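Local coordinates for cytosolic phospholipase A2 delta (Homo sapiens, PDB 5IZ5), which hydrolyses glycerophospholipids at the sn-2 position in a calcium-dependent manner, with a preference for linoleic acid there, at residues S148-E152 / R249-I253; K302-A306 / E321-V326; L449-R453 / F487-V492; L736-K742 / G758-L763. The protein carries 3 engineered substitutions. One frame throughout, in Å; residues are numbered along the deposited sequence.

Contact 1. Residues S148-E152 / R249-I253; sequences SDRPE and RPLTI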
# COMPACT_ATOMS: atom_id res chain seq x y z
N SER B 148 -25.19 4.77 31.26
CA SER B 148 -26.48 5.28 30.78
C SER B 148 -26.36 6.20 29.56
O SER B 148 -27.35 6.80 29.12
CB SER B 148 -27.19 5.99 31.93
OG SER B 148 -26.30 6.87 32.59
N ASP B 149 -25.16 6.30 29.01
CA ASP B 149 -24.93 7.12 27.81
C ASP B 149 -25.75 6.63 26.61
O ASP B 149 -26.14 5.47 26.56
CB ASP B 149 -23.45 7.09 27.42
CG ASP B 149 -22.56 7.75 28.45
OD1 ASP B 149 -22.76 8.96 28.73
OD2 ASP B 149 -21.64 7.08 28.96
N ARG B 150 -26.00 7.52 25.64
CA ARG B 150 -26.56 7.12 24.34
C ARG B 150 -25.59 6.18 23.64
O ARG B 150 -24.42 6.12 24.02
CB ARG B 150 -26.83 8.34 23.45
CG ARG B 150 -25.59 9.11 23.00
CD ARG B 150 -25.92 10.19 21.98
NE ARG B 150 -24.76 11.03 21.66
CZ ARG B 150 -23.75 10.70 20.84
NH1 ARG B 150 -23.72 9.51 20.24
NH2 ARG B 150 -22.75 11.56 20.64
N PRO B 151 -26.06 5.44 22.62
CA PRO B 151 -25.10 4.62 21.88
C PRO B 151 -24.16 5.47 21.02
O PRO B 151 -24.52 6.56 20.60
CB PRO B 151 -25.99 3.73 21.00
CG PRO B 151 -27.41 4.03 21.36
CD PRO B 151 -27.41 5.36 22.04
N GLU B 152 -22.96 4.96 20.77
CA GLU B 152 -22.01 5.59 19.86
C GLU B 152 -22.41 5.29 18.42
O GLU B 152 -22.84 4.18 18.12
CB GLU B 152 -20.60 5.08 20.13
CG GLU B 152 -19.53 5.71 19.24
CD GLU B 152 -18.14 5.14 19.49
OE1 GLU B 152 -17.97 4.32 20.42
OE2 GLU B 152 -17.22 5.50 18.73
N ARG B 249 -16.85 15.64 28.11
CA ARG B 249 -17.46 14.39 28.59
C ARG B 249 -17.92 13.53 27.43
O ARG B 249 -18.27 14.05 26.37
CB ARG B 249 -18.63 14.69 29.55
CG ARG B 249 -18.26 14.83 31.02
CD ARG B 249 -16.92 15.49 31.32
NE ARG B 249 -16.47 15.16 32.67
CZ ARG B 249 -16.96 15.71 33.78
NH1 ARG B 249 -17.92 16.63 33.73
NH2 ARG B 249 -16.47 15.33 34.96
N PRO B 250 -17.92 12.20 27.61
CA PRO B 250 -18.23 11.28 26.52
C PRO B 250 -19.62 11.47 25.94
O PRO B 250 -20.58 11.70 26.68
CB PRO B 250 -18.15 9.90 27.17
CG PRO B 250 -17.25 10.08 28.33
CD PRO B 250 -17.53 11.46 28.83
N LEU B 251 -19.70 11.40 24.61
CA LEU B 251 -20.97 11.41 23.89
C LEU B 251 -21.89 12.58 24.28
O LEU B 251 -23.11 12.44 24.31
CB LEU B 251 -21.72 10.08 24.12
CG LEU B 251 -21.19 8.76 23.55
CD1 LEU B 251 -20.42 8.93 22.24
CD2 LEU B 251 -20.36 8.00 24.57
N THR B 252 -21.30 13.73 24.61
CA THR B 252 -22.08 14.94 24.91
C THR B 252 -22.66 15.55 23.64
O THR B 252 -22.32 15.17 22.51
CB THR B 252 -21.25 16.00 25.65
OG1 THR B 252 -20.04 16.28 24.93
CG2 THR B 252 -20.90 15.53 27.06
N ILE B 253 -23.57 16.49 23.85
CA ILE B 253 -24.11 17.30 22.77
C ILE B 253 -23.20 18.51 22.63
O ILE B 253 -22.45 18.85 23.55
CB ILE B 253 -25.56 17.79 23.09
CG1 ILE B 253 -26.46 16.62 23.49
CG2 ILE B 253 -26.18 18.53 21.91
CD1 ILE B 253 -27.63 17.04 24.35
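The guanidinium of R150 lies with one face against L251, whose CB stands 3.8 Å above its plane and off its centre, while T252 O sits at its edge, 4.1 Å from NH2. CD1 of L251 is on the same face, 3.9 Å from R150 NH2. R150 places its CG between the backbone N and the carbonyl carbon (chi1 66°) and runs extended to NE, which brings the planar end across L251 at a slant. The rotation of this end is set by a salt bridge from NH2 to E164 and a weak bond from NH1 to P151 O. With an alanine here, E164 would probably be left without its charge mate and L251 without the flat cover on its flank. The leucine also meets D149 CB through CD2, at 4.3 Å, and E152 CB through CD1, at 4.4 Å; E152 itself is held by R163. L251 is the third residue of a type II beta turn from R249 to T252, which T252 OG1 closes further by bonding R249 O. P250 and L251 also touch L83, so this turn between strands 244-248 and 255-263 packs where the two C2-like beta-sandwiches probably meet.

Contact 2. Residues K302-A306 / E321-V326; sequences KQVVA and EDEVPV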
# COMPACT_ATOMS: atom_id res chain seq x y z
N LYS B 302 -18.51 -4.08 -20.64
CA LYS B 302 -19.11 -5.35 -21.10
C LYS B 302 -19.87 -5.24 -22.42
O LYS B 302 -20.01 -6.24 -23.13
CB LYS B 302 -19.99 -5.96 -20.01
CG LYS B 302 -19.16 -6.65 -18.95
CD LYS B 302 -20.01 -7.15 -17.79
CE LYS B 302 -19.12 -7.70 -16.69
NZ LYS B 302 -19.92 -8.22 -15.55
N GLN B 303 -20.36 -4.04 -22.74
CA GLN B 303 -20.93 -3.80 -24.06
C GLN B 303 -19.86 -3.91 -25.14
O GLN B 303 -20.09 -4.53 -26.17
CB GLN B 303 -21.58 -2.42 -24.15
CG GLN B 303 -22.99 -2.38 -23.57
CD GLN B 303 -24.00 -2.99 -24.53
OE1 GLN B 303 -24.43 -2.35 -25.49
NE2 GLN B 303 -24.37 -4.25 -24.28
N VAL B 304 -18.71 -3.30 -24.88
CA VAL B 304 -17.59 -3.34 -25.83
C VAL B 304 -17.07 -4.77 -25.96
O VAL B 304 -16.73 -5.22 -27.05
CB VAL B 304 -16.44 -2.38 -25.43
CG1 VAL B 304 -15.27 -2.51 -26.39
CG2 VAL B 304 -16.93 -0.94 -25.41
N VAL B 305 -17.02 -5.49 -24.84
CA VAL B 305 -16.57 -6.88 -24.83
C VAL B 305 -17.54 -7.81 -25.56
O VAL B 305 -17.12 -8.66 -26.34
CB VAL B 305 -16.35 -7.39 -23.39
CG1 VAL B 305 -16.03 -8.88 -23.38
CG2 VAL B 305 -15.23 -6.62 -22.71
N ALA B 306 -18.84 -7.65 -25.29
CA ALA B 306 -19.87 -8.46 -25.95
C ALA B 306 -19.76 -8.36 -27.47
O ALA B 306 -19.78 -9.37 -28.18
CB ALA B 306 -21.26 -8.02 -25.50
N GLU B 321 -25.81 -9.80 -21.02
CA GLU B 321 -24.85 -9.20 -20.08
C GLU B 321 -24.25 -10.23 -19.13
O GLU B 321 -23.04 -10.24 -18.89
CB GLU B 321 -25.53 -8.09 -19.25
CG GLU B 321 -24.74 -6.77 -19.27
CD GLU B 321 -24.46 -6.18 -17.89
OE1 GLU B 321 -24.34 -4.94 -17.75
OE2 GLU B 321 -24.32 -6.98 -16.94
N ASP B 322 -25.12 -11.08 -18.58
CA ASP B 322 -24.73 -12.16 -17.67
C ASP B 322 -23.90 -13.27 -18.32
O ASP B 322 -23.35 -14.11 -17.61
CB ASP B 322 -25.98 -12.79 -17.05
CG ASP B 322 -26.94 -13.33 -18.10
OD1 ASP B 322 -27.93 -12.63 -18.41
OD2 ASP B 322 -26.68 -14.43 -18.65
N GLU B 323 -23.84 -13.31 -19.65
CA GLU B 323 -23.06 -14.33 -20.34
C GLU B 323 -21.66 -13.84 -20.71
O GLU B 323 -20.83 -14.65 -21.07
CB GLU B 323 -23.82 -14.80 -21.57
CG GLU B 323 -23.16 -15.87 -22.44
CD GLU B 323 -22.71 -17.09 -21.65
OE1 GLU B 323 -23.59 -17.82 -21.18
OE2 GLU B 323 -21.48 -17.32 -21.51
N VAL B 324 -21.40 -12.54 -20.61
CA VAL B 324 -20.12 -11.98 -21.03
C VAL B 324 -19.03 -12.41 -20.04
O VAL B 324 -19.10 -12.05 -18.86
CB VAL B 324 -20.15 -10.43 -21.12
CG1 VAL B 324 -18.81 -9.89 -21.61
CG2 VAL B 324 -21.25 -9.97 -22.06
N PRO B 325 -18.04 -13.18 -20.51
CA PRO B 325 -16.98 -13.60 -19.60
C PRO B 325 -16.04 -12.45 -19.23
O PRO B 325 -15.80 -11.56 -20.05
CB PRO B 325 -16.23 -14.66 -20.41
CG PRO B 325 -16.40 -14.21 -21.82
CD PRO B 325 -17.80 -13.65 -21.89
N VAL B 326 -15.56 -12.46 -18.00
CA VAL B 326 -14.63 -11.45 -17.51
C VAL B 326 -13.21 -11.94 -17.79
O VAL B 326 -12.77 -12.96 -17.25
CB VAL B 326 -14.84 -11.18 -16.01
CG1 VAL B 326 -13.86 -10.12 -15.50
CG2 VAL B 326 -16.27 -10.73 -15.75
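V324 pushes both methyls against helix 292-313, and its CG1 overlaps CG1 of V305 at 3.4 Å, tighter than usual van der Waals contact. Each of these methyls is anti to its own backbone N (chi1 173° in V305, -178° in V324), which turns the two toward each other across the gap between helix and loop. The second branch of V324, CG2, lies against A306 CB at 4.0 Å and over K302 O at 4.1 Å. That carbonyl is already engaged within the helix, accepting from A306 N, so the methyl meets an oxygen that already has a helix bond. V305 and A306, three and four residues on from K302, share one face of the helix with it, and V324 is laid across that face. The loop returns from this helix to strand 327-331, a parallel strand of the mixed central sheet of the alpha/beta catalytic domain, whose far end leads toward the substrate-binding G334 and G335. The extended chain of K302 runs past the loop: its CG touches V324 CG1 at 4.2 Å and its CE reaches V326 CG2 at 4.3 Å. Its NZ stays 4.8 Å from E321 OE2, not in contact and probably no more than weakly attracted. P325 packs on A807 and L808 of helix 797-810, while R811 donates to V324 O and V326 N is held by D671.

Contact 3. Residues L449-R453 / F487-V492; sequences LSGQR and FSPYEV
An arginine side chain bends back to seize a proline carbonyl: R453 NH1 donates to P489 O at 3.0 Å, arriving nearly end-on to the oxygen (C=O...N 171°), though P489 O is itself tilted out of the guanidinium plane. P489 belongs to the tight loop between the antiparallel strands 482-487 and 492-494, a beta hairpin of the catalytic domain's central sheet, and the 3-10 segment 450-453 lies against that loop. S488 shapes the loop, its OG accepting from the backbone N of both Y490 and E491 as in an ST turn and ST motif, while S488 N bonds E491 O. The bend in R453 (chi3 -69°) brings S450 O over the centre of one guanidinium face, 3.7 Å above the plane, and leaves the planar group 15° from parallel to the Y490 ring. E504 is a second, charged partner of NH1, so the same nitrogen is gripped by two acceptors. The CD of R453 presses on Y490 CD1 at 3.5 Å. Beside it, the P489 ring offers CG to Q452 CB at 3.7 Å; Q452 OE1 bonds Y466 OH. L449 packs farther along the loop: its CD2 touches S488 O at 3.7 Å, approaches the edge of the F487 ring and meets V492 CG2. V492 lays its other methyl, CG1, over one face of that ring, which also meets W531 and F506 edge-to-face. A water joins R453 O, to which it donates, to Y490 OH, 2.6 Å from each oxygen.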
# COMPACT_ATOMS: atom_id res chain seq x y z
N LEU B 449 -2.53 9.60 -12.09
CA LEU B 449 -3.35 8.39 -12.05
C LEU B 449 -4.84 8.71 -12.17
O LEU B 449 -5.57 8.00 -12.86
CB LEU B 449 -3.08 7.59 -10.77
CG LEU B 449 -3.92 6.33 -10.55
CD1 LEU B 449 -3.87 5.39 -11.75
CD2 LEU B 449 -3.45 5.60 -9.30
N SER B 450 -5.29 9.77 -11.51
CA SER B 450 -6.70 10.17 -11.56
C SER B 450 -7.13 10.53 -12.98
O SER B 450 -8.28 10.32 -13.34
CB SER B 450 -6.96 11.35 -10.63
OG SER B 450 -6.22 12.49 -11.02
N GLY B 451 -6.21 11.08 -13.77
CA GLY B 451 -6.47 11.41 -15.17
C GLY B 451 -6.75 10.22 -16.07
O GLY B 451 -7.30 10.37 -17.16
N GLN B 452 -6.39 9.02 -15.60
CA GLN B 452 -6.66 7.78 -16.32
C GLN B 452 -8.14 7.40 -16.35
O GLN B 452 -8.54 6.56 -17.14
CB GLN B 452 -5.83 6.63 -15.75
CG GLN B 452 -4.33 6.84 -15.86
CD GLN B 452 -3.52 5.62 -15.47
OE1 GLN B 452 -4.06 4.55 -15.19
NE2 GLN B 452 -2.21 5.78 -15.45
N ARG B 453 -8.95 8.01 -15.48
CA ARG B 453 -10.40 7.82 -15.54
C ARG B 453 -10.99 8.19 -16.90
O ARG B 453 -11.98 7.60 -17.33
CB ARG B 453 -11.10 8.61 -14.42
CG ARG B 453 -10.87 8.01 -13.04
CD ARG B 453 -11.85 8.53 -12.00
NE ARG B 453 -11.61 9.94 -11.69
CZ ARG B 453 -10.88 10.39 -10.66
NH1 ARG B 453 -10.27 9.56 -9.82
NH2 ARG B 453 -10.76 11.70 -10.49
N PHE B 487 -3.79 -0.16 -6.75
CA PHE B 487 -4.04 1.17 -7.33
C PHE B 487 -4.85 1.04 -8.63
O PHE B 487 -4.51 0.23 -9.50
CB PHE B 487 -2.73 1.88 -7.70
CG PHE B 487 -1.86 2.22 -6.53
CD1 PHE B 487 -1.62 3.54 -6.19
CD2 PHE B 487 -1.25 1.22 -5.77
CE1 PHE B 487 -0.80 3.87 -5.12
CE2 PHE B 487 -0.43 1.54 -4.69
CZ PHE B 487 -0.21 2.86 -4.36
N SER B 488 -5.90 1.85 -8.75
CA SER B 488 -6.62 2.01 -10.02
C SER B 488 -7.00 3.48 -10.20
O SER B 488 -6.88 4.27 -9.26
CB SER B 488 -7.88 1.14 -10.05
OG SER B 488 -8.99 1.84 -9.51
N PRO B 489 -7.47 3.86 -11.41
CA PRO B 489 -7.92 5.23 -11.61
C PRO B 489 -9.11 5.64 -10.74
O PRO B 489 -9.33 6.83 -10.53
CB PRO B 489 -8.32 5.26 -13.09
CG PRO B 489 -7.56 4.14 -13.71
CD PRO B 489 -7.55 3.08 -12.65
N TYR B 490 -9.86 4.66 -10.22
CA TYR B 490 -10.99 4.92 -9.34
C TYR B 490 -10.65 4.88 -7.86
O TYR B 490 -11.19 5.67 -7.08
CB TYR B 490 -12.14 3.93 -9.62
CG TYR B 490 -12.68 4.01 -11.03
CD1 TYR B 490 -13.03 5.23 -11.60
CD2 TYR B 490 -12.87 2.85 -11.78
CE1 TYR B 490 -13.53 5.30 -12.88
CE2 TYR B 490 -13.37 2.92 -13.08
CZ TYR B 490 -13.70 4.14 -13.62
OH TYR B 490 -14.20 4.21 -14.89
N GLU B 491 -9.79 3.96 -7.43
CA GLU B 491 -9.44 3.90 -6.02
C GLU B 491 -8.14 3.16 -5.70
O GLU B 491 -7.68 2.30 -6.47
CB GLU B 491 -10.59 3.31 -5.19
CG GLU B 491 -11.14 1.99 -5.67
CD GLU B 491 -12.18 1.39 -4.74
OE1 GLU B 491 -12.80 2.13 -3.95
OE2 GLU B 491 -12.40 0.17 -4.81
N VAL B 492 -7.58 3.53 -4.56
CA VAL B 492 -6.33 3.00 -4.04
C VAL B 492 -6.61 2.51 -2.63
O VAL B 492 -7.19 3.23 -1.82
CB VAL B 492 -5.25 4.10 -3.99
CG1 VAL B 492 -3.97 3.56 -3.39
CG2 VAL B 492 -4.99 4.68 -5.37
O HOH W 1 -13.98 6.55 -16.10

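Contact 4. Residues L736-K742 / G758-L763; sequences LVNASFK and GGQVDL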
# COMPACT_ATOMS: atom_id res chain seq x y z
N LEU B 736 8.28 -16.08 -21.38
CA LEU B 736 9.19 -15.38 -22.27
C LEU B 736 10.18 -16.38 -22.85
O LEU B 736 11.17 -16.74 -22.21
CB LEU B 736 9.91 -14.25 -21.54
CG LEU B 736 10.82 -13.37 -22.40
CD1 LEU B 736 10.09 -12.77 -23.59
CD2 LEU B 736 11.42 -12.28 -21.53
N VAL B 737 9.89 -16.86 -24.06
CA VAL B 737 10.68 -17.90 -24.68
C VAL B 737 10.75 -17.68 -26.19
O VAL B 737 9.77 -17.26 -26.80
CB VAL B 737 10.11 -19.30 -24.35
CG1 VAL B 737 8.74 -19.51 -25.00
CG2 VAL B 737 11.08 -20.40 -24.77
N ASN B 738 11.91 -17.95 -26.77
CA ASN B 738 12.08 -17.92 -28.22
C ASN B 738 12.03 -19.35 -28.72
O ASN B 738 13.05 -20.05 -28.74
CB ASN B 738 13.42 -17.27 -28.58
CG ASN B 738 13.58 -17.05 -30.08
OD1 ASN B 738 12.63 -17.15 -30.85
ND2 ASN B 738 14.80 -16.74 -30.50
N ALA B 739 10.84 -19.81 -29.09
CA ALA B 739 10.67 -21.18 -29.60
C ALA B 739 10.49 -21.15 -31.12
O ALA B 739 11.47 -20.98 -31.85
CB ALA B 739 9.51 -21.87 -28.90
N SER B 740 9.26 -21.25 -31.60
CA SER B 740 9.00 -21.35 -33.04
C SER B 740 9.40 -20.07 -33.78
O SER B 740 9.65 -20.11 -34.98
CB SER B 740 7.53 -21.73 -33.30
OG SER B 740 6.71 -20.58 -33.37
N PHE B 741 9.47 -18.95 -33.05
CA PHE B 741 9.88 -17.66 -33.62
C PHE B 741 11.27 -17.66 -34.22
O PHE B 741 11.58 -16.83 -35.06
CB PHE B 741 9.80 -16.56 -32.54
CG PHE B 741 10.06 -15.16 -33.06
CD1 PHE B 741 9.12 -14.51 -33.85
CD2 PHE B 741 11.22 -14.48 -32.73
CE1 PHE B 741 9.34 -13.22 -34.31
CE2 PHE B 741 11.45 -13.19 -33.18
CZ PHE B 741 10.50 -12.56 -33.97
N LYS B 742 12.13 -18.57 -33.78
CA LYS B 742 13.48 -18.67 -34.37
C LYS B 742 13.36 -18.89 -35.88
O LYS B 742 14.08 -18.28 -36.67
CB LYS B 742 14.28 -19.81 -33.74
CG LYS B 742 15.71 -19.45 -33.32
CD LYS B 742 16.27 -20.42 -32.28
CE LYS B 742 15.29 -20.68 -31.13
NZ LYS B 742 15.97 -20.92 -29.83
N GLY B 758 16.55 -11.66 -37.49
CA GLY B 758 15.38 -11.20 -36.74
C GLY B 758 14.85 -12.16 -35.68
O GLY B 758 14.18 -11.72 -34.74
N GLY B 759 15.15 -13.45 -35.82
CA GLY B 759 14.72 -14.47 -34.86
C GLY B 759 15.81 -14.92 -33.91
O GLY B 759 15.64 -15.91 -33.20
N GLN B 760 16.92 -14.19 -33.89
CA GLN B 760 18.02 -14.47 -32.97
C GLN B 760 17.88 -13.53 -31.77
O GLN B 760 18.54 -12.49 -31.70
CB GLN B 760 19.36 -14.27 -33.68
CG GLN B 760 19.58 -15.20 -34.86
CD GLN B 760 20.51 -16.36 -34.53
OE1 GLN B 760 20.21 -17.18 -33.65
NE2 GLN B 760 21.63 -16.44 -35.23
N VAL B 761 17.03 -13.92 -30.83
CA VAL B 761 16.74 -13.10 -29.65
C VAL B 761 17.61 -13.58 -28.50
O VAL B 761 17.47 -14.71 -28.03
CB VAL B 761 15.25 -13.17 -29.25
CG1 VAL B 761 14.93 -12.11 -28.20
CG2 VAL B 761 14.36 -12.97 -30.47
N ASP B 762 18.50 -12.70 -28.05
CA ASP B 762 19.47 -13.05 -27.02
C ASP B 762 18.82 -13.03 -25.63
O ASP B 762 18.89 -12.03 -24.91
CB ASP B 762 20.67 -12.09 -27.09
CG ASP B 762 21.84 -12.55 -26.24
OD1 ASP B 762 21.79 -13.68 -25.72
OD2 ASP B 762 22.81 -11.77 -26.09
N LEU B 763 18.21 -14.15 -25.24
CA LEU B 763 17.54 -14.28 -23.94
C LEU B 763 18.35 -15.01 -22.87
O LEU B 763 17.95 -15.00 -21.70
CB LEU B 763 16.20 -15.02 -24.11
CG LEU B 763 15.13 -14.42 -25.02
CD1 LEU B 763 13.90 -15.31 -25.00
CD2 LEU B 763 14.75 -13.00 -24.60
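N738 supplies the hydrogen bond between the two loops: ND2 donates to G759 O at 2.9 Å with a nearly straight N-H...O angle of 165°. The acceptor lies in the plane of the asparagine amide, whereas ND2 stands above the carbonyl plane of G759. CG of N738 is anti to the backbone N (chi1 -173°), which carries the amide across to the glycine and sets OD1 in plane at the edge of the F741 ring. A leucine in its place would retain bulk but would probably leave G759 O without this donor and the two loops without their direct polar tie. K742 NZ returns to N738 O in a weak bond. Backbone closeness is strict at G759, where a side chain would run into the carbonyls of F741 and K742. The loops extend from strand 730-734 and toward helix 779-794 of the alpha/beta catalytic domain, and that helix carries L788, which backs both N738 and F741. Among the carbon contacts, F741 CE2 lies 3.5 Å from G758 O, obliquely to the ring, and 3.9 Å from G759 CA, and V761 CG2 comes up to the ring edge. K742 CG rests 3.5 Å from G759 O. D762 centres an inverse gamma turn that ends at L763, whose CD1 lies 3.8 Å from N738 N. L736, touching L763 CD1 with CG, also packs on R337 and S341 of helix 335-351.

Overall arrangement
The four contacts follow one another along the chain without touching. Contact 1 stands apart on the C2 side, its centre about 71 Å from that of contact 4, across the chain's centre. Contacts 2, 3 and 4 share the catalytic domain; the closest pair, 2 and 3, have centres about 23 Å and nearest atoms about 11 Å apart, with contact 4 centred about 35 and 36 Å from them. Contact 3 is the most central, the side chain of F487 about 11 Å from that of D651, the probable proton acceptor. The side chain of L736 is about 8 Å from the substrate-binding G334, and a sulfate, probably from the crystallisation liquor, sits about 3 Å from G759.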